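Local coordinates for protein concanavalin B (Canavalia ensiformis, PDB 6CAF) that may act as a carbohydrate-binding protein of the seed and is built like a family 18 chitinase, at residues Phe153-Pro158 / Leu162-Leu167; Glu170-Lys175 / Thr203-Tyr208. All coordinates share one frame; numbering follows the deposited sequence.

Contact 1 of 2, residues Phe153-Pro158 / Leu162-Leu167; sequences FDIQKP and LNWDNL
Ile155 and Trp164 bring the two backbones to 8.4 Å between their CA atoms, between the segment that continues strand 150-154 and the start of helix 164-178. Trp164 is the centre of the contact: its indole meets Ile155 and Pro158. Ile155 CG2 sits over one face of it, 3.7 Å from the centroid of the five-membered ring, as a CH-pi contact. With CG1 beside the backbone N and anti to the carbonyl carbon (chi1 -52°), CG2 meets the five-membered ring and CD1 the six-membered ring, CD1 lying 3.6 Å from Trp164 CZ3. Pro158 CB comes obliquely to the same indole, 3.6 Å from Trp164 CZ2. The indole nitrogen NE1 is satisfied by the carbonyl O of Asp160, in the short loop between the segments, and this bond probably limits rotation of the indole. Phe153 packs further along the helix. Its CZ is 3.8 Å from Leu167 CG, and its edge faces the carbonyl of Trp164, with CE2 3.6 Å from Trp164 O. Tyr115 also touches Ile155, Pro158 and Trp164, and Leu126 of helix 120-135 touches Leu167. The contact is the buried strand-to-helix connection of a beta-alpha-beta unit in the TIM barrel of family 18 glycosyl hydrolases.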
ATOM      1  N   PHE A 153       0.786   5.094   3.255  1.00  9.87           N
ATOM      2  CA  PHE A 153       0.072   5.440   4.479  1.00 10.08           C
ATOM      3  C   PHE A 153      -1.068   4.442   4.704  1.00 11.04           C
ATOM      4  O   PHE A 153      -2.207   4.670   4.282  1.00 11.75           O
ATOM      5  CB  PHE A 153      -0.512   6.850   4.367  1.00 10.70           C
ATOM      6  CG  PHE A 153       0.448   7.990   4.550  1.00 10.48           C
ATOM      7  CD1 PHE A 153       1.601   8.099   3.808  1.00 11.13           C
ATOM      8  CD2 PHE A 153       0.114   9.011   5.429  1.00 11.52           C
ATOM      9  CE1 PHE A 153       2.419   9.194   3.967  1.00 11.81           C
ATOM     10  CE2 PHE A 153       0.902  10.120   5.546  1.00 12.64           C
ATOM     11  CZ  PHE A 153       2.065  10.204   4.837  1.00 12.17           C
ATOM     12  N   ASP A 154      -0.790   3.348   5.408  1.00 11.19           N
ATOM     13  CA  ASP A 154      -1.826   2.344   5.683  1.00 11.57           C
ATOM     14  C   ASP A 154      -2.400   2.626   7.075  1.00 11.40           C
ATOM     15  O   ASP A 154      -2.222   1.858   8.042  1.00 12.72           O
ATOM     16  CB  ASP A 154      -1.286   0.919   5.543  1.00 12.08           C
ATOM     17  CG  ASP A 154      -2.358  -0.113   5.384  1.00 14.09           C
ATOM     18  OD1 ASP A 154      -3.547   0.178   5.608  1.00 14.93           O
ATOM     19  OD2 ASP A 154      -1.996  -1.275   5.079  1.00 17.09           O
ATOM     20  N   ILE A 155      -3.054   3.767   7.178  1.00 12.02           N
ATOM     21  CA  ILE A 155      -3.436   4.300   8.465  1.00 12.42           C
ATOM     22  C   ILE A 155      -4.827   3.794   8.806  1.00 13.30           C
ATOM     23  O   ILE A 155      -5.838   4.434   8.518  1.00 15.92           O
ATOM     24  CB  ILE A 155      -3.335   5.833   8.478  1.00 13.02           C
ATOM     25  CG1 ILE A 155      -1.944   6.314   7.987  1.00 12.80           C
ATOM     26  CG2 ILE A 155      -3.679   6.401   9.843  1.00 13.63           C
ATOM     27  CD1 ILE A 155      -0.780   5.682   8.688  1.00 13.76           C
ATOM     28  N   GLN A 156      -4.871   2.603   9.386  1.00 15.71           N
ATOM     29  CA  GLN A 156      -6.120   1.933   9.589  1.00 17.81           C
ATOM     30  C   GLN A 156      -6.529   1.824  11.039  1.00 18.37           C
ATOM     31  O   GLN A 156      -7.708   1.651  11.342  1.00 24.16           O
ATOM     32  CB  GLN A 156      -6.182   0.594   8.848  1.00 29.34           C
ATOM     33  CG  GLN A 156      -5.047  -0.311   8.873  1.00 23.16           C
ATOM     34  CD  GLN A 156      -5.370  -1.659   8.346  1.00 19.70           C
ATOM     35  OE1 GLN A 156      -5.968  -2.460   9.039  1.00 20.65           O
ATOM     36  NE2 GLN A 156      -5.008  -1.911   7.103  1.00 19.12           N
ATOM     37  N   LYS A 157      -5.555   1.957  11.922  1.00 18.17           N
ATOM     38  CA  LYS A 157      -5.744   1.801  13.332  1.00 21.87           C
ATOM     39  C   LYS A 157      -4.703   2.647  14.061  1.00 21.88           C
ATOM     40  O   LYS A 157      -3.941   2.127  14.877  1.00 21.64           O
ATOM     41  CB  LYS A 157      -5.624   0.306  13.706  1.00 27.65           C
ATOM     42  CG  LYS A 157      -6.051  -0.003  15.118  1.00 33.24           C
ATOM     43  CD  LYS A 157      -5.492  -1.321  15.649  1.00 41.89           C
ATOM     44  CE  LYS A 157      -3.982  -1.490  15.473  1.00 62.24           C
ATOM     45  NZ  LYS A 157      -3.134  -0.344  15.897  1.00 33.96           N
ATOM     46  N   PRO A 158      -4.675   3.967  13.778  1.00 18.49           N
ATOM     47  CA  PRO A 158      -3.792   4.851  14.492  1.00 17.24           C
ATOM     48  C   PRO A 158      -4.327   5.174  15.856  1.00 21.70           C
ATOM     49  O   PRO A 158      -5.485   4.902  16.150  1.00 24.25           O
ATOM     50  CB  PRO A 158      -3.796   6.117  13.652  1.00 17.80           C
ATOM     51  CG  PRO A 158      -5.221   6.156  13.163  1.00 18.68           C
ATOM     52  CD  PRO A 158      -5.545   4.707  12.859  1.00 18.47           C
ATOM     53  N   LEU A 162      -5.401  12.842  13.776  1.00 16.46           N
ATOM     54  CA  LEU A 162      -4.754  14.100  13.497  1.00 15.36           C
ATOM     55  C   LEU A 162      -3.363  13.889  12.904  1.00 15.04           C
ATOM     56  O   LEU A 162      -2.742  12.851  13.074  1.00 15.52           O
ATOM     57  CB  LEU A 162      -4.662  14.956  14.768  1.00 17.71           C
ATOM     58  CG  LEU A 162      -5.983  15.489  15.313  1.00 18.33           C
ATOM     59  CD1 LEU A 162      -5.712  16.330  16.548  1.00 22.42           C
ATOM     60  CD2 LEU A 162      -6.742  16.298  14.302  1.00 22.77           C
ATOM     61  N   ASN A 163      -2.886  14.917  12.211  1.00 12.85           N
ATOM     62  CA  ASN A 163      -1.504  15.049  11.792  1.00 12.20           C
ATOM     63  C   ASN A 163      -1.040  14.128  10.663  1.00 11.49           C
ATOM     64  O   ASN A 163       0.082  14.257  10.220  1.00 12.13           O
ATOM     65  CB  ASN A 163      -0.548  14.989  12.982  1.00 13.02           C
ATOM     66  CG  ASN A 163      -0.776  16.144  13.921  1.00 14.53           C
ATOM     67  OD1 ASN A 163      -0.622  17.290  13.522  1.00 17.88           O
ATOM     68  ND2 ASN A 163      -1.234  15.858  15.124  1.00 15.96           N
ATOM     69  N   TRP A 164      -1.918  13.273  10.132  1.00 11.67           N
ATOM     70  CA  TRP A 164      -1.544  12.497   8.947  1.00 11.28           C
ATOM     71  C   TRP A 164      -1.436  13.398   7.727  1.00 10.77           C
ATOM     72  O   TRP A 164      -0.575  13.190   6.855  1.00 12.00           O
ATOM     73  CB  TRP A 164      -2.553  11.350   8.711  1.00 11.52           C
ATOM     74  CG  TRP A 164      -2.585  10.427   9.872  1.00 11.93           C
ATOM     75  CD1 TRP A 164      -3.584  10.299  10.771  1.00 13.85           C
ATOM     76  CD2 TRP A 164      -1.517   9.599  10.331  1.00 12.01           C
ATOM     77  NE1 TRP A 164      -3.210   9.448  11.759  1.00 13.59           N
ATOM     78  CE2 TRP A 164      -1.933   9.013  11.522  1.00 12.51           C
ATOM     79  CE3 TRP A 164      -0.225   9.301   9.846  1.00 12.66           C
ATOM     80  CZ2 TRP A 164      -1.121   8.128  12.236  1.00 13.01           C
ATOM     81  CZ3 TRP A 164       0.564   8.442  10.541  1.00 13.30           C
ATOM     82  CH2 TRP A 164       0.115   7.873  11.732  1.00 13.62           C
ATOM     83  N   ASP A 165      -2.301  14.407   7.656  1.00 11.55           N
ATOM     84  CA  ASP A 165      -2.168  15.429   6.653  1.00 12.09           C
ATOM     85  C   ASP A 165      -0.853  16.164   6.781  1.00 11.40           C
ATOM     86  O   ASP A 165      -0.172  16.382   5.779  1.00 12.21           O
ATOM     87  CB  ASP A 165      -3.376  16.398   6.604  1.00 13.41           C
ATOM     88  CG  ASP A 165      -3.693  17.066   7.919  1.00 14.55           C
ATOM     89  OD1 ASP A 165      -3.184  16.701   8.995  1.00 15.20           O
ATOM     90  OD2 ASP A 165      -4.528  17.987   7.862  1.00 20.52           O
ATOM     91  N   ASN A 166      -0.447  16.507   7.983  1.00 11.33           N
ATOM     92  CA  ASN A 166       0.828  17.178   8.169  0.50 11.44           C
ATOM     93  C   ASN A 166       2.005  16.285   7.748  1.00 11.72           C
ATOM     94  O   ASN A 166       2.948  16.755   7.125  1.00 12.53           O
ATOM     95  CB  ASN A 166       0.972  17.645   9.623  0.50 12.01           C
ATOM     96  CG  ASN A 166       0.036  18.779   9.947  0.50 13.61           C
ATOM     97  OD1 ASN A 166      -0.191  19.647   9.093  0.50 16.94           O
ATOM     98  ND2 ASN A 166      -0.526  18.781  11.167  0.50 15.71           N
ATOM     99  N   LEU A 167       1.945  15.002   8.087  1.00 10.72           N
ATOM    100  CA  LEU A 167       3.027  14.095   7.693  1.00 10.49           C
ATOM    101  C   LEU A 167       3.156  14.058   6.180  1.00 10.43           C
ATOM    102  O   LEU A 167       4.263  14.110   5.603  1.00 11.54           O
ATOM    103  CB  LEU A 167       2.781  12.717   8.281  1.00 10.94           C
ATOM    104  CG  LEU A 167       3.828  11.666   7.916  1.00 10.86           C
ATOM    105  CD1 LEU A 167       5.227  12.042   8.332  1.00 12.20           C
ATOM    106  CD2 LEU A 167       3.444  10.308   8.497  1.00 12.15           C
TER

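Contact 2 of 2, residues Glu170-Lys175 / Thr203-Tyr208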
ATOM      1  N   GLU A 170       4.595  17.311   4.846  1.00 10.97           N
ATOM      2  CA  GLU A 170       6.017  17.436   5.068  1.00 11.28           C
ATOM      3  C   GLU A 170       6.829  16.551   4.119  1.00 10.91           C
ATOM      4  O   GLU A 170       7.871  16.955   3.604  1.00 11.99           O
ATOM      5  CB  GLU A 170       6.389  17.177   6.536  1.00 12.20           C
ATOM      6  CG  GLU A 170       5.773  18.167   7.512  1.00 12.90           C
ATOM      7  CD  GLU A 170       6.126  19.631   7.382  1.00 16.77           C
ATOM      8  OE1 GLU A 170       6.990  20.010   6.584  1.00 16.06           O
ATOM      9  OE2 GLU A 170       5.501  20.421   8.140  1.00 19.83           O
ATOM     10  N   LEU A 171       6.339  15.333   3.871  1.00 10.39           N
ATOM     11  CA  LEU A 171       6.998  14.479   2.900  1.00 10.63           C
ATOM     12  C   LEU A 171       6.925  15.087   1.492  1.00 11.02           C
ATOM     13  O   LEU A 171       7.904  15.044   0.742  1.00 12.36           O
ATOM     14  CB  LEU A 171       6.396  13.070   2.911  1.00 10.68           C
ATOM     15  CG  LEU A 171       6.826  12.200   4.050  1.00 11.57           C
ATOM     16  CD1 LEU A 171       5.892  11.004   4.189  1.00 12.30           C
ATOM     17  CD2 LEU A 171       8.254  11.727   3.888  1.00 12.58           C
ATOM     18  N   TYR A 172       5.763  15.618   1.150  1.00 10.99           N
ATOM     19  CA  TYR A 172       5.590  16.225  -0.136  1.00 12.19           C
ATOM     20  C   TYR A 172       6.550  17.412  -0.346  1.00 12.97           C
ATOM     21  O   TYR A 172       7.154  17.588  -1.401  1.00 14.50           O
ATOM     22  CB  TYR A 172       4.142  16.672  -0.278  1.00 13.92           C
ATOM     23  CG  TYR A 172       3.905  17.124  -1.674  1.00 18.27           C
ATOM     24  CD1 TYR A 172       3.655  16.189  -2.694  1.00 22.79           C
ATOM     25  CD2 TYR A 172       3.955  18.398  -1.988  1.00 25.02           C
ATOM     26  CE1 TYR A 172       3.505  16.580  -3.999  1.00 23.68           C
ATOM     27  CE2 TYR A 172       3.790  18.835  -3.315  1.00 24.13           C
ATOM     28  CZ  TYR A 172       3.553  17.905  -4.301  1.00 27.13           C
ATOM     29  OH  TYR A 172       3.390  18.224  -5.624  1.00 30.42           O
ATOM     30  N   GLN A 173       6.729  18.204   0.701  1.00 12.02           N
ATOM     31  CA  GLN A 173       7.628  19.344   0.610  0.50 12.94           C
ATOM     32  C   GLN A 173       9.080  18.899   0.444  1.00 13.46           C
ATOM     33  O   GLN A 173       9.836  19.503  -0.321  1.00 15.25           O
ATOM     34  CB  GLN A 173       7.464  20.274   1.813  0.50 14.96           C
ATOM     35  CG  GLN A 173       6.137  21.019   1.832  0.50 17.79           C
ATOM     36  CD  GLN A 173       5.964  21.915   0.629  0.50 27.61           C
ATOM     37  OE1 GLN A 173       6.933  22.499   0.148  0.50 29.05           O
ATOM     38  NE2 GLN A 173       4.738  22.017   0.126  0.50 34.76           N
ATOM     39  N   ILE A 174       9.477  17.853   1.143  1.00 12.73           N
ATOM     40  CA  ILE A 174      10.823  17.302   1.033  1.00 13.34           C
ATOM     41  C   ILE A 174      11.063  16.846  -0.417  1.00 13.44           C
ATOM     42  O   ILE A 174      12.168  17.002  -0.946  1.00 14.80           O
ATOM     43  CB  ILE A 174      11.046  16.154   2.067  1.00 14.25           C
ATOM     44  CG1 ILE A 174      11.207  16.717   3.468  1.00 14.00           C
ATOM     45  CG2 ILE A 174      12.263  15.309   1.686  1.00 17.79           C
ATOM     46  CD1 ILE A 174      11.027  15.647   4.548  1.00 16.11           C
ATOM     47  N   LYS A 175      10.062  16.228  -1.028  1.00 15.05           N
ATOM     48  CA  LYS A 175      10.219  15.763  -2.360  1.00 16.68           C
ATOM     49  C   LYS A 175      10.549  16.946  -3.255  1.00 18.62           C
ATOM     50  O   LYS A 175      11.395  16.839  -4.138  1.00 18.92           O
ATOM     51  CB  LYS A 175       8.913  15.057  -2.764  1.00 20.37           C
ATOM     52  CG  LYS A 175       8.793  14.581  -4.174  1.00 26.20           C
ATOM     53  CD  LYS A 175       7.444  13.822  -4.235  1.00 31.89           C
ATOM     54  CE  LYS A 175       6.836  13.667  -5.603  1.00 64.48           C
ATOM     55  NZ  LYS A 175       5.921  12.476  -5.506  1.00 70.68           N
ATOM     56  N   THR A 203      -5.578  16.818   0.509  1.00 13.32           N
ATOM     57  CA  THR A 203      -4.428  17.654   0.089  1.00 13.67           C
ATOM     58  C   THR A 203      -4.067  17.455  -1.389  1.00 13.50           C
ATOM     59  O   THR A 203      -3.313  18.253  -1.945  1.00 15.28           O
ATOM     60  CB  THR A 203      -3.143  17.349   0.884  1.00 14.09           C
ATOM     61  OG1 THR A 203      -2.650  16.058   0.535  1.00 13.89           O
ATOM     62  CG2 THR A 203      -3.316  17.512   2.379  1.00 15.34           C
ATOM     63  N   ARG A 204      -4.514  16.350  -1.972  1.00 13.03           N
ATOM     64  CA  ARG A 204      -4.160  15.982  -3.345  1.00 12.98           C
ATOM     65  C   ARG A 204      -2.701  15.607  -3.525  1.00 13.13           C
ATOM     66  O   ARG A 204      -2.238  15.470  -4.667  1.00 15.31           O
ATOM     67  CB  ARG A 204      -4.598  17.052  -4.356  1.00 13.66           C
ATOM     68  CG  ARG A 204      -6.030  17.468  -4.135  1.00 14.34           C
ATOM     69  CD  ARG A 204      -6.533  18.434  -5.187  1.00 15.74           C
ATOM     70  NE  ARG A 204      -7.913  18.807  -4.875  1.00 16.88           N
ATOM     71  CZ  ARG A 204      -8.667  19.610  -5.586  1.00 18.21           C
ATOM     72  NH1 ARG A 204      -8.226  20.101  -6.711  1.00 19.09           N
ATOM     73  NH2 ARG A 204      -9.868  19.925  -5.139  1.00 20.07           N
ATOM     74  N   HIS A 205      -1.981  15.361  -2.424  1.00 12.52           N
ATOM     75  CA  HIS A 205      -0.571  15.024  -2.548  1.00 14.15           C
ATOM     76  C   HIS A 205      -0.291  13.567  -2.781  1.00 13.80           C
ATOM     77  O   HIS A 205       0.805  13.243  -3.216  1.00 15.58           O
ATOM     78  CB  HIS A 205       0.260  15.382  -1.310  1.00 13.62           C
ATOM     79  CG  HIS A 205       0.321  16.811  -0.974  1.00 15.04           C
ATOM     80  ND1 HIS A 205       0.393  17.788  -1.918  1.00 17.68           N
ATOM     81  CD2 HIS A 205       0.352  17.438   0.226  1.00 17.72           C
ATOM     82  CE1 HIS A 205       0.456  18.964  -1.332  1.00 18.94           C
ATOM     83  NE2 HIS A 205       0.495  18.777  -0.024  1.00 19.51           N
ATOM     84  N   PHE A 206      -1.247  12.676  -2.514  1.00 12.11           N
ATOM     85  CA  PHE A 206      -0.987  11.283  -2.784  1.00 11.44           C
ATOM     86  C   PHE A 206      -0.938  11.020  -4.285  1.00 11.21           C
ATOM     87  O   PHE A 206      -1.809  11.439  -5.038  1.00 13.44           O
ATOM     88  CB  PHE A 206      -2.017  10.349  -2.159  1.00 11.15           C
ATOM     89  CG  PHE A 206      -1.978  10.272  -0.655  1.00 10.74           C
ATOM     90  CD1 PHE A 206      -0.868   9.764  -0.009  1.00 11.41           C
ATOM     91  CD2 PHE A 206      -3.060  10.673   0.113  1.00 11.43           C
ATOM     92  CE1 PHE A 206      -0.842   9.642   1.362  1.00 12.00           C
ATOM     93  CE2 PHE A 206      -3.021  10.561   1.492  1.00 11.56           C
ATOM     94  CZ  PHE A 206      -1.921  10.035   2.112  1.00 11.63           C
ATOM     95  N   ASP A 207       0.075  10.266  -4.686  1.00 10.73           N
ATOM     96  CA  ASP A 207       0.147   9.734  -6.035  1.00 11.64           C
ATOM     97  C   ASP A 207      -0.864   8.628  -6.307  1.00 11.98           C
ATOM     98  O   ASP A 207      -1.419   8.546  -7.414  1.00 13.35           O
ATOM     99  CB  ASP A 207       1.562   9.224  -6.334  1.00 12.35           C
ATOM    100  CG  ASP A 207       2.602  10.324  -6.259  1.00 13.81           C
ATOM    101  OD1 ASP A 207       2.663  11.065  -7.270  1.00 17.98           O
ATOM    102  OD2 ASP A 207       3.300  10.402  -5.235  1.00 14.39           O
ATOM    103  N   TYR A 208      -1.063   7.763  -5.315  1.00 11.31           N
ATOM    104  CA  TYR A 208      -1.898   6.593  -5.486  1.00 11.39           C
ATOM    105  C   TYR A 208      -2.773   6.410  -4.259  1.00 10.52           C
ATOM    106  O   TYR A 208      -2.302   6.608  -3.125  1.00 11.48           O
ATOM    107  CB  TYR A 208      -1.068   5.328  -5.604  1.00 13.00           C
ATOM    108  CG  TYR A 208      -0.098   5.238  -6.726  1.00 14.62           C
ATOM    109  CD1 TYR A 208      -0.416   5.654  -7.993  1.00 18.75           C
ATOM    110  CD2 TYR A 208       1.123   4.600  -6.526  1.00 17.95           C
ATOM    111  CE1 TYR A 208       0.493   5.508  -9.050  1.00 23.69           C
ATOM    112  CE2 TYR A 208       2.014   4.386  -7.564  1.00 20.28           C
ATOM    113  CZ  TYR A 208       1.718   4.883  -8.827  1.00 23.60           C
ATOM    114  OH  TYR A 208       2.644   4.658  -9.833  1.00 32.00           O
TER
HETATM  115  O   HOH W   1       3.282  12.980  -4.311  1.00 24.35           O
HETATM  116  O   HOH W   2       4.932  12.261  -7.944  1.00 36.24           O
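The rings of Tyr172 and His205 form an offset stack, with centroids 4.0 Å apart and planes only 8° from parallel. His205 ND1 lies over the centre of the tyrosine ring. Tyr172 CB sits over the imidazole face as a CH-pi contact. The tyrosine reaches this place with CG anti to its own N (chi1 -172°). His205 NE2 bonds to Glu169 OE1, three residues before Tyr172 on the same helix, which would limit rotation of the imidazole. Thr203 O lies over the opposite imidazole face. Before the histidine, an ST turn shapes the backbone: His205 N donates to Thr203 OG1.

The charged pair is Lys175, fully extended, and Asp207. Lys175 NZ forms a salt bridge with Asp207 OD2 at 3.4 Å, but no direct hydrogen bond. Two waters fill in the pairing. One accepts from Lys175 NZ and donates to Asp207 OD2 and His205 O, each 2.7 Å from the water oxygen. The other links Lys175 NZ to Asp207 OD1. Asp207 OD2 also accepts from Leu184 N. NZ donates to both waters and to Phe182 O, which accounts for its three N-H groups. Hydrogen bonding from lysine to carboxylate therefore runs through water, beside the direct salt bridge.

Overall arrangement
Contact 1 and contact 2 share helix 164-178 and lie about 13 Å apart between centres. All of contact 1 precedes contact 2 in the sequence. Contact 1 joins the first turn of the helix to the C-terminal part of strand 150-154 and the residues that follow it. Contact 2 joins later turns to the loop between helix 198-202 and strand 208-212. The two touch through apolar side chains: Phe153 CD1 is 3.8 Å from Phe206 CE1, and Phe153 CE1 is 3.9 Å from Leu171 CD1. The helix is thus tied to one barrel strand and to the loop leading into the strand two places on, with 183-186 between, buried at contact 1 and at the surface at contact 2.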